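Local coordinates for protein glutathione-independent glyoxalase DJ-1 (Schizosaccharomyces pombe, PDB 4QYT) that converts methylglyoxal to D-lactate in a single step without glutathione and takes part in protection against reactive oxygen species, at residues A[170-175]-A[186-191]; A[62-65]-A[69-72]. All coordinates share one frame; numbering follows the deposited sequence. Where two conformers were deposited one is given.

Interaction 1 (A[170-175]-A[186-191]); sequences FGLKLL and AVYKSL
Leu-172 and Tyr-188 lie where the two backbones come nearest, 7.6 Å between their CA atoms, and every contact that joins the segments is apolar. One methyl of the leucine, CD1, lies against the tyrosine ring, 3.7 Å from Tyr-188 CD2 and almost as near to CE2, with the two side chains crossing at about a right angle. Its other methyl, CD2, meets Leu-191 CD1 tip to tip at 3.8 Å. With chi1 at -78° CG of Leu-172 sits beside the backbone N, and chi2 of 165° turns its two methyls to Tyr-188 and Leu-191. A turn further on, Leu-175 CD2 slants across Val-187 and touches CG1 at 3.9 Å. Were Leu-172 cut back to an alanine, the Tyr-188 ring and the Leu-191 methyl would lose the branch that rests on each, and the ring would probably turn more freely.

The arrangement is a helical hairpin: helices 167-178 and 181-190 follow each other in the chain and run in roughly opposing directions. Helix 17-29 packs on the hairpin through Ile-26 and Phe-27 against Leu-175.

The polar bonds of 186-191 stay within it or go to the second subunit. Ser-190 OG donates to Val-187 O over 2.7 Å, meeting the carbonyl at a C=O...donor angle of 130°. Ser-190 O is hydrogen-bonded to NE2 of His-133 of the second subunit, inferred to belong to the active site.

Interaction 2 (A[62-65]-A[69-72]); sequences KEIP and DFAK
Asp-69 OD2 is held by a hydrogen bond to Gln-73 NE2, one turn further along helix 67-73, and, across the contact, it lies against the ring of Pro-65 in 62-65. There Asp-69 OD2 lies 3.4 Å from Pro-65 CD and 3.8 Å from Pro-65 CG. The proline also touches the aspartate's carbon chain, with Pro-65 CG 3.8 Å from Asp-69 CB, so that the pyrrolidine ring lies across both the carboxylate and its stem. A chi1 of -159° swings CG of Asp-69 away from its own backbone N, bringing the carboxylate to the proline.

Beside this pair, Ile-64 makes the buried half of the contact. Its CG2 methyl rests against the helix backbone, 3.6 Å from Phe-70 N, and reaches Phe-70 CB at 3.9 Å. The other branch ends in CD1, which comes within 4.0 Å of Phe-70 CD2 and approaches the ring obliquely. Phe-70 in turn stands with its ring nearly parallel to that of Phe-10, while Phe-94 and Tyr-74 pack on Ile-64.

The two segments belong to the beta-alpha-beta crossover from strand 59-60 through helix 67-73 to strand 76-79, and Ser-66 OG hydrogen-bonds to Asp-69 N in the first turn of the helix. Since no hydrogen bond joins 62-65 to 69-72, their hold on each other rests on van der Waals contact, part of it between the proline ring and a carboxylate oxygen, and OD2 finds its hydrogen bond within its own helix, at Gln-73.

In the fold
The two contacts differ in burial and in the chemistry at their margins. Interaction 1 is the more deeply buried, pairing two successive helices by aliphatic and aromatic side chains; interaction 2 is partly buried, fastening a loop to the helix it leads into, with a carboxylate and a proline at its outer margin. They share no helix or strand and do not touch; the centres of interaction 1 and interaction 2 are about 27 Å apart. Neither has a hydrogen bond between its segments. They differ too in their surroundings: interaction 1 reaches the second subunit through Ser-190 and Leu-191, whereas no other chain of the assembly touches interaction 2, whose inner side packs on helix 93-102.

Interaction 1 (A[170-175]-A[186-191])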
loop_
_atom_site.group_PDB
_atom_site.type_symbol
_atom_site.label_atom_id
_atom_site.label_comp_id
_atom_site.label_asym_id
_atom_site.label_seq_id
_atom_site.Cartn_x
_atom_site.Cartn_y
_atom_site.Cartn_z
ATOM N N PHE A 170 1.486 -5.941 9.963
ATOM C CA PHE A 170 2.762 -6.594 9.725
ATOM C C PHE A 170 3.923 -5.611 9.796
ATOM O O PHE A 170 4.915 -5.854 10.506
ATOM C CB PHE A 170 2.669 -7.237 8.343
ATOM C CG PHE A 170 3.971 -7.745 7.777
ATOM C CD1 PHE A 170 4.598 -8.848 8.329
ATOM C CD2 PHE A 170 4.541 -7.185 6.655
ATOM C CE1 PHE A 170 5.741 -9.376 7.764
ATOM C CE2 PHE A 170 5.673 -7.711 6.054
ATOM C CZ PHE A 170 6.269 -8.822 6.614
ATOM N N GLY A 171 3.824 -4.503 9.070
ATOM C CA GLY A 171 4.890 -3.492 9.134
ATOM C C GLY A 171 5.102 -2.970 10.532
ATOM O O GLY A 171 6.234 -2.762 10.973
ATOM N N LEU A 172 3.984 -2.752 11.229
ATOM C CA LEU A 172 4.064 -2.269 12.593
ATOM C C LEU A 172 4.744 -3.295 13.508
ATOM O O LEU A 172 5.540 -2.893 14.398
ATOM C CB LEU A 172 2.684 -1.898 13.131
ATOM C CG LEU A 172 2.142 -0.576 12.652
ATOM C CD1 LEU A 172 0.642 -0.491 12.949
ATOM C CD2 LEU A 172 2.898 0.599 13.245
ATOM N N LYS A 173 4.408 -4.570 13.354
ATOM C CA LYS A 173 5.023 -5.601 14.197
ATOM C C LYS A 173 6.547 -5.590 14.018
ATOM O O LYS A 173 7.306 -5.666 14.989
ATOM C CB LYS A 173 4.424 -6.978 13.900
ATOM C CG LYS A 173 4.772 -8.034 14.942
ATOM C CD LYS A 173 4.065 -7.819 16.280
ATOM C CE LYS A 173 4.279 -9.001 17.200
ATOM N NZ LYS A 173 3.519 -8.866 18.467
ATOM N N LEU A 174 7.003 -5.473 12.766
ATOM C CA LEU A 174 8.435 -5.361 12.495
ATOM C C LEU A 174 9.034 -4.147 13.176
ATOM O O LEU A 174 10.038 -4.231 13.878
ATOM C CB LEU A 174 8.674 -5.344 10.991
ATOM C CG LEU A 174 8.476 -6.695 10.293
ATOM C CD1 LEU A 174 8.196 -6.434 8.820
ATOM C CD2 LEU A 174 9.695 -7.575 10.483
ATOM N N LEU A 175 8.411 -2.993 12.988
ATOM C CA LEU A 175 8.895 -1.779 13.585
ATOM C C LEU A 175 8.986 -1.863 15.115
ATOM O O LEU A 175 9.946 -1.389 15.722
ATOM C CB LEU A 175 7.965 -0.599 13.213
ATOM C CG LEU A 175 8.411 0.749 13.782
ATOM C CD1 LEU A 175 9.769 1.185 13.258
ATOM C CD2 LEU A 175 7.353 1.800 13.533
ATOM N N ALA A 186 4.727 7.145 18.294
ATOM C CA ALA A 186 4.581 8.332 17.475
ATOM C C ALA A 186 4.230 7.869 16.051
ATOM O O ALA A 186 3.352 8.461 15.386
ATOM C CB ALA A 186 5.860 9.122 17.442
ATOM N N VAL A 187 4.985 6.919 15.485
ATOM C CA VAL A 187 4.673 6.450 14.117
ATOM C C VAL A 187 3.261 5.905 14.096
ATOM O O VAL A 187 2.475 6.223 13.180
ATOM C CB VAL A 187 5.698 5.423 13.630
ATOM C CG1 VAL A 187 5.249 4.808 12.331
ATOM C CG2 VAL A 187 7.063 6.096 13.470
ATOM N N TYR A 188 2.949 5.034 15.047
ATOM C CA TYR A 188 1.632 4.436 15.109
ATOM C C TYR A 188 0.542 5.491 15.055
ATOM O O TYR A 188 -0.447 5.387 14.304
ATOM C CB TYR A 188 1.488 3.554 16.369
ATOM C CG TYR A 188 0.175 2.808 16.480
ATOM C CD1 TYR A 188 -0.961 3.415 16.993
ATOM C CD2 TYR A 188 0.084 1.467 16.083
ATOM C CE1 TYR A 188 -2.174 2.744 17.021
ATOM C CE2 TYR A 188 -1.106 0.771 16.184
ATOM C CZ TYR A 188 -2.229 1.413 16.660
ATOM O OH TYR A 188 -3.428 0.737 16.754
ATOM N N LYS A 189 0.645 6.482 15.928
ATOM C CA LYS A 189 -0.361 7.538 15.998
ATOM C C LYS A 189 -0.567 8.247 14.669
ATOM O O LYS A 189 -1.685 8.588 14.305
ATOM C CB LYS A 189 0.016 8.541 17.097
ATOM C CG LYS A 189 -0.977 9.665 17.306
ATOM C CD LYS A 189 -0.526 10.679 18.344
ATOM C CE LYS A 189 -1.599 11.692 18.716
ATOM N NZ LYS A 189 -0.971 12.806 19.480
ATOM N N SER A 190 0.509 8.452 13.935
ATOM C CA SER A 190 0.464 9.153 12.658
ATOM C C SER A 190 -0.299 8.394 11.568
ATOM O O SER A 190 -0.662 9.000 10.562
ATOM C CB SER A 190 1.870 9.482 12.148
ATOM O OG SER A 190 2.504 8.356 11.561
ATOM N N LEU A 191 -0.524 7.093 11.753
ATOM C CA LEU A 191 -1.117 6.300 10.709
ATOM C C LEU A 191 -2.621 6.319 10.685
ATOM O O LEU A 191 -3.210 5.903 9.684
ATOM C CB LEU A 191 -0.641 4.880 10.827
ATOM C CG LEU A 191 0.851 4.665 10.763
ATOM C CD1 LEU A 191 1.224 3.214 11.063
ATOM C CD2 LEU A 191 1.436 5.086 9.433
#

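Interaction 2 (A[62-65]-A[69-72])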
loop_
_atom_site.group_PDB
_atom_site.type_symbol
_atom_site.label_atom_id
_atom_site.label_comp_id
_atom_site.label_asym_id
_atom_site.label_seq_id
_atom_site.Cartn_x
_atom_site.Cartn_y
_atom_site.Cartn_z
ATOM N N LYS A 62 21.881 -8.575 -7.303
ATOM C CA LYS A 62 23.147 -8.943 -7.913
ATOM C C LYS A 62 24.286 -8.036 -7.488
ATOM O O LYS A 62 25.460 -8.356 -7.672
ATOM C CB LYS A 62 23.018 -8.990 -9.426
ATOM C CG LYS A 62 22.027 -10.034 -9.923
ATOM C CD LYS A 62 21.973 -10.213 -11.427
ATOM C CE LYS A 62 20.835 -11.170 -11.788
ATOM N NZ LYS A 62 20.467 -11.177 -13.222
ATOM N N GLU A 63 23.938 -6.899 -6.895
ATOM C CA GLU A 63 24.914 -5.970 -6.322
ATOM C C GLU A 63 25.563 -6.483 -5.050
ATOM O O GLU A 63 26.544 -5.889 -4.565
ATOM C CB GLU A 63 24.290 -4.618 -5.995
ATOM C CG GLU A 63 23.760 -3.873 -7.198
ATOM C CD GLU A 63 22.882 -2.711 -6.824
ATOM O OE1 GLU A 63 23.109 -2.084 -5.762
ATOM O OE2 GLU A 63 21.939 -2.409 -7.597
ATOM N N ILE A 64 24.990 -7.502 -4.429
ATOM C CA ILE A 64 25.375 -7.951 -3.104
ATOM C C ILE A 64 26.018 -9.316 -3.255
ATOM O O ILE A 64 25.364 -10.229 -3.720
ATOM C CB ILE A 64 24.159 -8.004 -2.161
ATOM C CG1 ILE A 64 23.456 -6.643 -2.115
ATOM C CG2 ILE A 64 24.615 -8.432 -0.777
ATOM C CD1 ILE A 64 22.069 -6.689 -1.489
ATOM N N PRO A 65 27.328 -9.461 -2.938
ATOM C CA PRO A 65 28.047 -10.633 -3.437
ATOM C C PRO A 65 27.731 -11.915 -2.723
ATOM O O PRO A 65 28.064 -12.979 -3.242
ATOM C CB PRO A 65 29.509 -10.226 -3.308
ATOM C CG PRO A 65 29.526 -9.198 -2.214
ATOM C CD PRO A 65 28.260 -8.416 -2.464
ATOM N N ASP A 69 27.617 -10.952 3.020
ATOM C CA ASP A 69 27.741 -9.531 2.754
ATOM C C ASP A 69 26.431 -8.800 3.015
ATOM O O ASP A 69 26.397 -7.671 3.509
ATOM C CB ASP A 69 28.305 -9.259 1.364
ATOM C CG ASP A 69 28.892 -7.864 1.286
ATOM O OD1 ASP A 69 29.936 -7.662 1.936
ATOM O OD2 ASP A 69 28.325 -7.003 0.608
ATOM N N PHE A 70 25.325 -9.454 2.642
ATOM C CA PHE A 70 24.006 -8.932 2.943
ATOM C C PHE A 70 23.851 -8.662 4.425
ATOM O O PHE A 70 23.365 -7.604 4.841
ATOM C CB PHE A 70 22.937 -9.907 2.452
ATOM C CG PHE A 70 21.540 -9.391 2.642
ATOM C CD1 PHE A 70 20.891 -9.516 3.848
ATOM C CD2 PHE A 70 20.838 -8.866 1.585
ATOM C CE1 PHE A 70 19.577 -9.105 4.012
ATOM C CE2 PHE A 70 19.505 -8.496 1.701
ATOM C CZ PHE A 70 18.872 -8.628 2.914
ATOM N N ALA A 71 24.292 -9.617 5.244
ATOM C CA ALA A 71 24.172 -9.480 6.675
ATOM C C ALA A 71 25.050 -8.384 7.262
ATOM O O ALA A 71 24.772 -7.849 8.330
ATOM C CB ALA A 71 24.496 -10.809 7.352
ATOM N N LYS A 72 26.092 -8.005 6.531
ATOM C CA LYS A 72 26.896 -6.847 6.909
ATOM C C LYS A 72 26.216 -5.519 6.586
ATOM O O LYS A 72 26.600 -4.491 7.125
ATOM C CB LYS A 72 28.238 -6.861 6.189
ATOM C CG LYS A 72 29.155 -7.984 6.619
ATOM C CD LYS A 72 30.419 -8.056 5.780
ATOM C CE LYS A 72 31.317 -9.229 6.129
ATOM N NZ LYS A 72 32.491 -9.243 5.210
#